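Local atomic coordinates of pyroglutamyl-peptidase I (Fervidobacterium islandicum, PDB entry 6LTQ), a protein that probably removes amino-terminal pyroglutamyl (5-oxoproline) residues from peptides, acting as a cysteine peptidase. Residues Val95-Leu100 with Pro122-Thr127; Thr72-Ile77 with Thr170-His175; Ala88-Glu93 with His180-Pro185. All blocks are in the same frame, centred on the assembly; numbering follows the deposited sequence.

Contact 1: Val95-Leu100 with Pro122-Thr127; sequences VAINLL and PDAYMT
Ile97 CG2 rests 3.8 Å from Ala124 CB at the apolar centre of an antiparallel strand pair, in which the end of strand 90-97 meets the short strand 124-126. The local axes run 164° apart, confirming the antiparallel sense. On the same face Val95 divides its two branches: CG2 lies 3.9 Å from Met126 CG, the two side chains lying abreast, while CG1 approaches Ala124 CB at 4.2 Å. For Ile97 a chi1 of 64° tucks CG1 over the backbone, flanked by N and C, which carries the ethyl branch away from the partner strand and turns the CG2 methyl to Ala124.

The bridges alternate as expected. Val95 with Met126 and Ile97 with Ala124 are non-hydrogen-bonded pairs, and between them Ala96 and Tyr125, on the other face, form the hydrogen-bonded one. Ala96 N donates to Tyr125 O at 2.9 Å, and Tyr125 N returns to Ala96 O at 2.8 Å. The Tyr125 hydroxyl bonds to His165 of helix 158-170.

Past the strand end, Asn98 is the centre of an inverse gamma turn. Its N still reaches Asp123 O at 2.8 Å, with the donor 37° above the carbonyl plane. The Asn98 amide is held by the backbone of Ile117 and Ile118, and Asp123 OD2 accepts from Met126 N of the second subunit, so the Asp123 end of the strand pair lies at a subunit interface. At the polar edge one water links the segments, accepting from Asn98 ND2 at 3.2 Å and donating to Asp123 OD1 at 2.6 Å.

Contact 2: Thr72-Ile77 with Thr170-His175; sequences TNNIDI and TGTPKH
His175 brings a flat imidazole to the contact, yet it is its CB that meets Ile77, lying 3.9 Å from Ile77 CG2; the two side chains run side by side, and His175 goes on to touch Arg128 and Ile221. The puckered pyrrolidine ring of Pro173 offers its CB corner to the opposing backbone, 3.7 Å from Asp76 O, while Tyr70 of helix 59-72 also packs on this proline. Both segments are helix-to-strand connections of an alpha/beta fold, and they converge where strands 77-83 and 175-181 begin a parallel pairing, with Ile77 and His175 as the bridge.

The carbonyl of Asp76 is the polar hub. His175 N donates to Asp76 O at 3.2 Å with an N-H...O angle of 150°, in the carbonyl plane. Lys174 N is nearer to Asp76 O, at 2.8 Å, but its angle of 122° makes that bond weak. Across the bridge, Ile77 CA makes a CA-H...O contact with His175 O at 3.4 Å.

Farther back, a Thr172 chi1 of -72° places OG1 anti to the carbonyl carbon and turns the CG2 methyl to Ile75 O. A cis peptide joins Thr172 to Pro173. Ile75 CG2 adds an apolar contact with Pro173 CB at 4.3 Å. Asp76 N is hydrogen-bonded to Ser16 OG at the start of strand 15-22. Gly171 leaves helix 158-170 with positive phi, where a side chain would press on the carbonyl oxygen of Thr170. An ST turn secures this exit, Thr172 N donating to Thr170 OG1 at 3.0 Å.

Contact 3: Ala88-Glu93 with His180-Pro185; sequences AGIRLE and HLPFLP
A buried antiparallel beta pairing joins Arg91 to His180 in the mixed sheet, where strand 175-181 ends beside the start of strand 90-97. The evidence is a reciprocal bond pair: Arg91 N to His180 O at 3.0 Å and His180 N to Arg91 O at 2.8 Å. Their side chains run alongside each other, with the CB atoms of Arg91 and His180 3.7 Å apart. Pro182 CG closes the far end, 3.5 Å from Gly89 O.

Glu93 OE2 is gripped by two main donors. His180 ND1 reaches OE2 at 2.7 Å, nearly straight at 172°, with OE2 lying in the imidazole plane. A chi1 of -62° and chi2 of -70° fold the Glu93 chain to bring OE2 there. Arg91 NE, in a salt bridge at 2.6 Å to OE2, arrives from the opposite face of the carboxylate, and Ser148 bonds OE1. With an alanine here in place of Glu93, His180 ND1 and Arg91 NE would probably lose their shared acceptor, leaving the imidazole freer to turn.

His180 NE2 bonds to position 156, a cysteine oxidised to cysteinesulfonic acid. These contacts are consistent with the Cys-His-Glu catalytic triad of pyroglutamyl peptidases, in which the carboxylate orients the imidazole toward the cysteine.

Overall arrangement
From the N terminus, the chain first supplies 72-77 for contact 2, then 88-93 for contact 3 and 95-100 for contact 1, the last two on one strand, 90-97. Contact 1 closes first, at 122-127, after a loop without helix or strand between its segments. Residues 170-175 then close contact 2 and 180-185 close contact 3, so contact 1 is enclosed by both longer loops, while contacts 2 and 3 cross. Strand 175-181 lies between 77-83 and 90-97 in the sheet, linking contact 2 to contact 3 at its two ends, their centres about 25 Å apart. Contact 1 pairs strand 124-126 with the C-terminal end of strand 90-97, beside the second subunit.

Contact 1: Val95-Leu100 with Pro122-Thr127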
loop_
_atom_site.group_PDB
_atom_site.type_symbol
_atom_site.label_atom_id
_atom_site.label_comp_id
_atom_site.label_asym_id
_atom_site.label_seq_id
_atom_site.Cartn_x
_atom_site.Cartn_y
_atom_site.Cartn_z
ATOM N N VAL D 95 -10.589 -13.167 -14.222
ATOM C CA VAL D 95 -11.473 -14.098 -13.518
ATOM C C VAL D 95 -12.773 -13.397 -13.164
ATOM O O VAL D 95 -12.752 -12.308 -12.575
ATOM C CB VAL D 95 -10.828 -14.634 -12.222
ATOM C CG1 VAL D 95 -11.824 -15.503 -11.440
ATOM C CG2 VAL D 95 -9.565 -15.399 -12.530
ATOM N N ALA D 96 -13.905 -14.043 -13.472
ATOM C CA ALA D 96 -15.214 -13.601 -13.008
ATOM C C ALA D 96 -15.821 -14.713 -12.171
ATOM O O ALA D 96 -15.830 -15.868 -12.597
ATOM C CB ALA D 96 -16.138 -13.250 -14.192
ATOM N N ILE D 97 -16.333 -14.381 -10.995
ATOM C CA ILE D 97 -16.821 -15.415 -10.097
ATOM C C ILE D 97 -18.329 -15.293 -9.911
ATOM O O ILE D 97 -18.922 -14.220 -10.030
ATOM C CB ILE D 97 -16.101 -15.386 -8.737
ATOM C CG1 ILE D 97 -16.400 -14.080 -8.015
ATOM C CG2 ILE D 97 -14.590 -15.569 -8.935
ATOM C CD1 ILE D 97 -16.186 -14.193 -6.514
ATOM N N ASN D 98 -18.940 -16.419 -9.553
ATOM C CA ASN D 98 -20.399 -16.536 -9.460
ATOM C C ASN D 98 -20.898 -16.087 -8.084
ATOM O O ASN D 98 -21.435 -16.865 -7.297
ATOM C CB ASN D 98 -20.806 -17.971 -9.758
ATOM C CG ASN D 98 -22.314 -18.138 -9.895
ATOM O OD1 ASN D 98 -23.056 -17.162 -10.003
ATOM N ND2 ASN D 98 -22.767 -19.381 -9.886
ATOM N N LEU D 99 -20.738 -14.789 -7.803
ATOM C CA LEU D 99 -21.041 -14.306 -6.461
ATOM C C LEU D 99 -21.336 -12.818 -6.470
ATOM O O LEU D 99 -20.563 -12.043 -7.034
ATOM C CB LEU D 99 -19.862 -14.575 -5.502
ATOM C CG LEU D 99 -20.232 -14.449 -4.030
ATOM C CD1 LEU D 99 -21.156 -15.610 -3.661
ATOM C CD2 LEU D 99 -18.994 -14.429 -3.133
ATOM N N LEU D 100 -22.423 -12.426 -5.806
ATOM C CA LEU D 100 -22.675 -11.044 -5.422
ATOM C C LEU D 100 -22.433 -10.912 -3.930
ATOM O O LEU D 100 -23.088 -11.591 -3.128
ATOM C CB LEU D 100 -24.101 -10.618 -5.761
ATOM C CG LEU D 100 -24.585 -11.006 -7.148
ATOM C CD1 LEU D 100 -26.102 -10.831 -7.233
ATOM C CD2 LEU D 100 -23.903 -10.166 -8.206
ATOM N N PRO D 122 -21.178 -22.416 -13.087
ATOM C CA PRO D 122 -19.847 -22.718 -12.552
ATOM C C PRO D 122 -19.432 -21.670 -11.522
ATOM O O PRO D 122 -19.939 -20.546 -11.498
ATOM C CB PRO D 122 -18.944 -22.680 -13.788
ATOM C CG PRO D 122 -19.887 -22.775 -14.968
ATOM C CD PRO D 122 -21.154 -22.137 -14.529
ATOM N N ASP D 123 -18.506 -22.064 -10.642
ATOM C CA ASP D 123 -18.040 -21.151 -9.597
ATOM C C ASP D 123 -17.377 -19.903 -10.182
ATOM O O ASP D 123 -17.476 -18.810 -9.600
ATOM C CB ASP D 123 -17.070 -21.885 -8.663
ATOM C CG ASP D 123 -17.783 -22.861 -7.738
ATOM O OD1 ASP D 123 -19.025 -22.810 -7.658
ATOM O OD2 ASP D 123 -17.109 -23.682 -7.081
ATOM N N ALA D 124 -16.714 -20.040 -11.324
ATOM C CA ALA D 124 -16.065 -18.900 -11.955
ATOM C C ALA D 124 -15.787 -19.225 -13.410
ATOM O O ALA D 124 -15.778 -20.386 -13.819
ATOM C CB ALA D 124 -14.759 -18.518 -11.248
ATOM N N TYR D 125 -15.556 -18.172 -14.186
ATOM C CA TYR D 125 -15.045 -18.283 -15.541
ATOM C C TYR D 125 -13.754 -17.491 -15.659
ATOM O O TYR D 125 -13.593 -16.439 -15.038
ATOM C CB TYR D 125 -16.036 -17.739 -16.595
ATOM C CG TYR D 125 -17.260 -18.597 -16.822
ATOM C CD1 TYR D 125 -17.241 -19.620 -17.754
ATOM C CD2 TYR D 125 -18.430 -18.381 -16.100
ATOM C CE1 TYR D 125 -18.357 -20.410 -17.968
ATOM C CE2 TYR D 125 -19.558 -19.165 -16.307
ATOM C CZ TYR D 125 -19.509 -20.182 -17.244
ATOM O OH TYR D 125 -20.621 -20.968 -17.470
ATOM N N MET D 126 -12.838 -17.987 -16.470
ATOM C CA MET D 126 -11.732 -17.154 -16.908
ATOM C C MET D 126 -11.997 -16.704 -18.332
ATOM O O MET D 126 -12.610 -17.440 -19.106
ATOM C CB MET D 126 -10.399 -17.906 -16.843
ATOM C CG MET D 126 -9.808 -17.962 -15.435
ATOM S SD MET D 126 -8.202 -18.776 -15.359
ATOM C CE MET D 126 -8.698 -20.510 -15.424
ATOM N N THR D 127 -11.542 -15.488 -18.672
ATOM C CA THR D 127 -11.610 -15.045 -20.064
ATOM C C THR D 127 -10.786 -15.963 -20.954
ATOM O O THR D 127 -9.789 -16.558 -20.534
ATOM C CB THR D 127 -11.108 -13.600 -20.243
ATOM O OG1 THR D 127 -11.289 -13.204 -21.616
ATOM C CG2 THR D 127 -9.612 -13.502 -19.921
HETATM O O HOH W 1 -21.175 -21.351 -7.980
#

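Contact 2: Thr72-Ile77 with Thr170-His175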
loop_
_atom_site.group_PDB
_atom_site.type_symbol
_atom_site.label_atom_id
_atom_site.label_comp_id
_atom_site.label_asym_id
_atom_site.label_seq_id
_atom_site.Cartn_x
_atom_site.Cartn_y
_atom_site.Cartn_z
ATOM N N THR D 72 -31.039 -7.605 -28.555
ATOM C CA THR D 72 -31.452 -6.819 -29.714
ATOM C C THR D 72 -30.320 -6.519 -30.709
ATOM O O THR D 72 -30.565 -5.869 -31.736
ATOM C CB THR D 72 -32.183 -5.554 -29.230
ATOM O OG1 THR D 72 -31.329 -4.809 -28.358
ATOM C CG2 THR D 72 -33.428 -6.017 -28.431
ATOM N N ASN D 73 -29.098 -6.985 -30.441
ATOM C CA ASN D 73 -27.961 -6.809 -31.338
ATOM C C ASN D 73 -27.073 -8.047 -31.278
ATOM O O ASN D 73 -27.074 -8.778 -30.281
ATOM C CB ASN D 73 -27.147 -5.557 -30.986
ATOM C CG ASN D 73 -28.021 -4.337 -30.706
ATOM O OD1 ASN D 73 -28.602 -4.202 -29.619
ATOM N ND2 ASN D 73 -28.104 -3.431 -31.680
ATOM N N ASN D 74 -26.314 -8.281 -32.351
ATOM C CA ASN D 74 -25.355 -9.382 -32.413
ATOM C C ASN D 74 -23.966 -8.864 -32.056
ATOM O O ASN D 74 -23.466 -7.936 -32.700
ATOM C CB ASN D 74 -25.323 -10.035 -33.793
ATOM C CG ASN D 74 -24.564 -11.360 -33.787
ATOM O OD1 ASN D 74 -24.241 -11.892 -32.723
ATOM N ND2 ASN D 74 -24.276 -11.896 -34.973
ATOM N N ILE D 75 -23.339 -9.484 -31.052
ATOM C CA ILE D 75 -22.067 -9.030 -30.490
ATOM C C ILE D 75 -21.076 -10.184 -30.516
ATOM O O ILE D 75 -21.368 -11.264 -29.989
ATOM C CB ILE D 75 -22.232 -8.530 -29.039
ATOM C CG1 ILE D 75 -23.208 -7.354 -28.950
ATOM C CG2 ILE D 75 -20.863 -8.203 -28.411
ATOM C CD1 ILE D 75 -22.841 -6.163 -29.839
ATOM N N ASP D 76 -19.900 -9.956 -31.099
ATOM C CA ASP D 76 -18.824 -10.945 -31.041
ATOM C C ASP D 76 -17.941 -10.842 -29.785
ATOM O O ASP D 76 -17.523 -11.874 -29.240
ATOM C CB ASP D 76 -17.922 -10.831 -32.257
ATOM C CG ASP D 76 -18.673 -11.050 -33.550
ATOM O OD1 ASP D 76 -18.385 -10.328 -34.530
ATOM O OD2 ASP D 76 -19.567 -11.929 -33.574
ATOM N N ILE D 77 -17.552 -9.631 -29.370
ATOM C CA ILE D 77 -16.651 -9.442 -28.226
ATOM C C ILE D 77 -17.215 -8.356 -27.336
ATOM O O ILE D 77 -17.502 -7.246 -27.803
ATOM C CB ILE D 77 -15.227 -9.056 -28.651
ATOM C CG1 ILE D 77 -14.775 -9.880 -29.848
ATOM C CG2 ILE D 77 -14.253 -9.211 -27.465
ATOM C CD1 ILE D 77 -13.595 -9.281 -30.547
ATOM N N THR D 170 -24.449 -19.993 -24.781
ATOM C CA THR D 170 -25.061 -19.632 -26.055
ATOM C C THR D 170 -24.076 -19.390 -27.182
ATOM O O THR D 170 -24.483 -19.411 -28.345
ATOM C CB THR D 170 -25.937 -18.375 -25.917
ATOM O OG1 THR D 170 -25.113 -17.200 -25.917
ATOM C CG2 THR D 170 -26.754 -18.421 -24.650
ATOM N N GLY D 171 -22.807 -19.162 -26.889
ATOM C CA GLY D 171 -21.890 -18.778 -27.937
ATOM C C GLY D 171 -21.889 -17.296 -28.229
ATOM O O GLY D 171 -21.123 -16.845 -29.078
ATOM N N THR D 172 -22.732 -16.526 -27.556
ATOM C CA THR D 172 -22.786 -15.079 -27.744
ATOM C C THR D 172 -22.704 -14.418 -26.405
ATOM O O THR D 172 -23.534 -14.703 -25.496
ATOM C CB THR D 172 -24.059 -14.654 -28.499
ATOM O OG1 THR D 172 -23.942 -15.044 -29.871
ATOM C CG2 THR D 172 -24.226 -13.143 -28.448
ATOM N N PRO D 173 -21.728 -13.502 -26.178
ATOM C CA PRO D 173 -20.669 -13.136 -27.147
ATOM C C PRO D 173 -19.625 -14.261 -27.361
ATOM O O PRO D 173 -19.695 -15.159 -26.546
ATOM C CB PRO D 173 -20.035 -11.902 -26.478
ATOM C CG PRO D 173 -20.238 -12.123 -25.002
ATOM C CD PRO D 173 -21.587 -12.795 -24.883
ATOM N N LYS D 174 -18.759 -14.271 -28.379
ATOM C CA LYS D 174 -17.701 -15.270 -28.441
ATOM C C LYS D 174 -16.638 -15.052 -27.356
ATOM O O LYS D 174 -16.009 -16.015 -26.874
ATOM C CB LYS D 174 -17.149 -15.244 -29.855
ATOM C CG LYS D 174 -17.938 -16.142 -30.808
ATOM C CD LYS D 174 -19.410 -16.006 -30.922
ATOM C CE LYS D 174 -19.708 -17.335 -31.603
ATOM N NZ LYS D 174 -21.001 -17.818 -31.259
ATOM N N HIS D 175 -16.382 -13.790 -27.008
ATOM C CA HIS D 175 -15.343 -13.473 -26.042
ATOM C C HIS D 175 -15.824 -12.350 -25.138
ATOM O O HIS D 175 -16.668 -11.531 -25.515
ATOM C CB HIS D 175 -14.038 -13.059 -26.739
ATOM C CG HIS D 175 -13.190 -14.196 -27.230
ATOM N ND1 HIS D 175 -12.601 -15.105 -26.378
ATOM C CD2 HIS D 175 -12.770 -14.526 -28.477
ATOM C CE1 HIS D 175 -11.885 -15.965 -27.078
ATOM N NE2 HIS D 175 -11.965 -15.633 -28.355
#

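Contact 3: Ala88-Glu93 with His180-Pro185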
loop_
_atom_site.group_PDB
_atom_site.type_symbol
_atom_site.label_atom_id
_atom_site.label_comp_id
_atom_site.label_asym_id
_atom_site.label_seq_id
_atom_site.Cartn_x
_atom_site.Cartn_y
_atom_site.Cartn_z
ATOM N N ALA D 88 -3.731 1.613 -9.867
ATOM C CA ALA D 88 -2.771 2.570 -10.401
ATOM C C ALA D 88 -2.551 2.430 -11.896
ATOM O O ALA D 88 -1.964 3.332 -12.503
ATOM C CB ALA D 88 -1.416 2.412 -9.701
ATOM N N GLY D 89 -2.976 1.317 -12.493
ATOM C CA GLY D 89 -2.740 1.072 -13.906
ATOM C C GLY D 89 -3.946 0.428 -14.571
ATOM O O GLY D 89 -4.974 0.199 -13.942
ATOM N N ILE D 90 -3.801 0.144 -15.867
ATOM C CA ILE D 90 -4.866 -0.560 -16.575
ATOM C C ILE D 90 -4.943 -1.985 -16.018
ATOM O O ILE D 90 -3.988 -2.753 -16.110
ATOM C CB ILE D 90 -4.615 -0.555 -18.090
ATOM C CG1 ILE D 90 -4.477 0.893 -18.622
ATOM C CG2 ILE D 90 -5.708 -1.311 -18.801
ATOM C CD1 ILE D 90 -5.683 1.808 -18.372
ATOM N N ARG D 91 -6.075 -2.315 -15.409
ATOM C CA ARG D 91 -6.207 -3.545 -14.633
ATOM C C ARG D 91 -7.059 -4.546 -15.420
ATOM O O ARG D 91 -8.296 -4.483 -15.411
ATOM C CB ARG D 91 -6.792 -3.228 -13.264
ATOM C CG ARG D 91 -7.039 -4.426 -12.384
ATOM C CD ARG D 91 -7.382 -3.976 -10.976
ATOM N NE ARG D 91 -8.288 -4.901 -10.307
ATOM C CZ ARG D 91 -8.637 -4.797 -9.029
ATOM N NH1 ARG D 91 -9.485 -5.676 -8.503
ATOM N NH2 ARG D 91 -8.127 -3.819 -8.273
ATOM N N LEU D 92 -6.383 -5.462 -16.094
ATOM C CA LEU D 92 -7.037 -6.446 -16.943
ATOM C C LEU D 92 -7.490 -7.624 -16.090
ATOM O O LEU D 92 -6.665 -8.301 -15.458
ATOM C CB LEU D 92 -6.075 -6.903 -18.040
ATOM C CG LEU D 92 -5.451 -5.697 -18.742
ATOM C CD1 LEU D 92 -4.186 -6.097 -19.434
ATOM C CD2 LEU D 92 -6.436 -5.078 -19.759
ATOM N N GLU D 93 -8.795 -7.874 -16.076
ATOM C CA GLU D 93 -9.382 -8.870 -15.185
ATOM C C GLU D 93 -9.497 -10.219 -15.885
ATOM O O GLU D 93 -10.144 -10.340 -16.932
ATOM C CB GLU D 93 -10.748 -8.395 -14.697
ATOM C CG GLU D 93 -10.686 -7.109 -13.882
ATOM C CD GLU D 93 -10.044 -7.283 -12.502
ATOM O OE1 GLU D 93 -9.633 -8.417 -12.142
ATOM O OE2 GLU D 93 -9.996 -6.279 -11.753
ATOM N N HIS D 180 -10.638 -2.980 -15.666
ATOM C CA HIS D 180 -10.763 -2.013 -14.594
ATOM C C HIS D 180 -9.828 -0.833 -14.806
ATOM O O HIS D 180 -8.703 -0.978 -15.292
ATOM C CB HIS D 180 -10.498 -2.664 -13.240
ATOM C CG HIS D 180 -11.746 -3.105 -12.537
ATOM N ND1 HIS D 180 -11.882 -4.352 -11.969
ATOM C CD2 HIS D 180 -12.933 -2.474 -12.342
ATOM C CE1 HIS D 180 -13.080 -4.460 -11.420
ATOM N NE2 HIS D 180 -13.744 -3.339 -11.642
ATOM N N LEU D 181 -10.289 0.341 -14.366
ATOM C CA LEU D 181 -9.654 1.613 -14.655
ATOM C C LEU D 181 -9.366 2.393 -13.374
ATOM O O LEU D 181 -10.185 2.388 -12.436
ATOM C CB LEU D 181 -10.553 2.484 -15.561
ATOM C CG LEU D 181 -10.978 1.837 -16.871
ATOM C CD1 LEU D 181 -12.179 2.637 -17.452
ATOM C CD2 LEU D 181 -9.801 1.793 -17.841
ATOM N N PRO D 182 -8.232 3.094 -13.336
ATOM C CA PRO D 182 -7.947 3.985 -12.203
ATOM C C PRO D 182 -8.976 5.099 -12.095
ATOM O O PRO D 182 -9.678 5.423 -13.052
ATOM C CB PRO D 182 -6.561 4.573 -12.543
ATOM C CG PRO D 182 -5.920 3.565 -13.486
ATOM C CD PRO D 182 -7.104 3.003 -14.289
ATOM N N PHE D 183 -9.045 5.696 -10.907
ATOM C CA PHE D 183 -9.677 7.007 -10.772
ATOM C C PHE D 183 -9.093 7.986 -11.787
ATOM O O PHE D 183 -7.902 7.936 -12.116
ATOM C CB PHE D 183 -9.427 7.575 -9.382
ATOM C CG PHE D 183 -10.408 7.143 -8.344
ATOM C CD1 PHE D 183 -11.766 7.067 -8.621
ATOM C CD2 PHE D 183 -9.973 6.870 -7.071
ATOM C CE1 PHE D 183 -12.665 6.717 -7.634
ATOM C CE2 PHE D 183 -10.877 6.504 -6.071
ATOM C CZ PHE D 183 -12.219 6.432 -6.360
ATOM N N LEU D 184 -9.937 8.894 -12.282
ATOM C CA LEU D 184 -9.428 10.079 -12.948
ATOM C C LEU D 184 -8.792 11.013 -11.918
ATOM O O LEU D 184 -9.194 11.027 -10.751
ATOM C CB LEU D 184 -10.550 10.831 -13.685
ATOM C CG LEU D 184 -11.248 10.066 -14.817
ATOM C CD1 LEU D 184 -12.471 10.863 -15.303
ATOM C CD2 LEU D 184 -10.314 9.769 -15.987
ATOM N N PRO D 185 -7.808 11.812 -12.328
ATOM C CA PRO D 185 -7.202 12.759 -11.374
ATOM C C PRO D 185 -8.229 13.661 -10.698
ATOM O O PRO D 185 -8.123 13.916 -9.487
ATOM C CB PRO D 185 -6.217 13.545 -12.241
ATOM C CG PRO D 185 -5.891 12.611 -13.376
ATOM C CD PRO D 185 -7.170 11.851 -13.652
#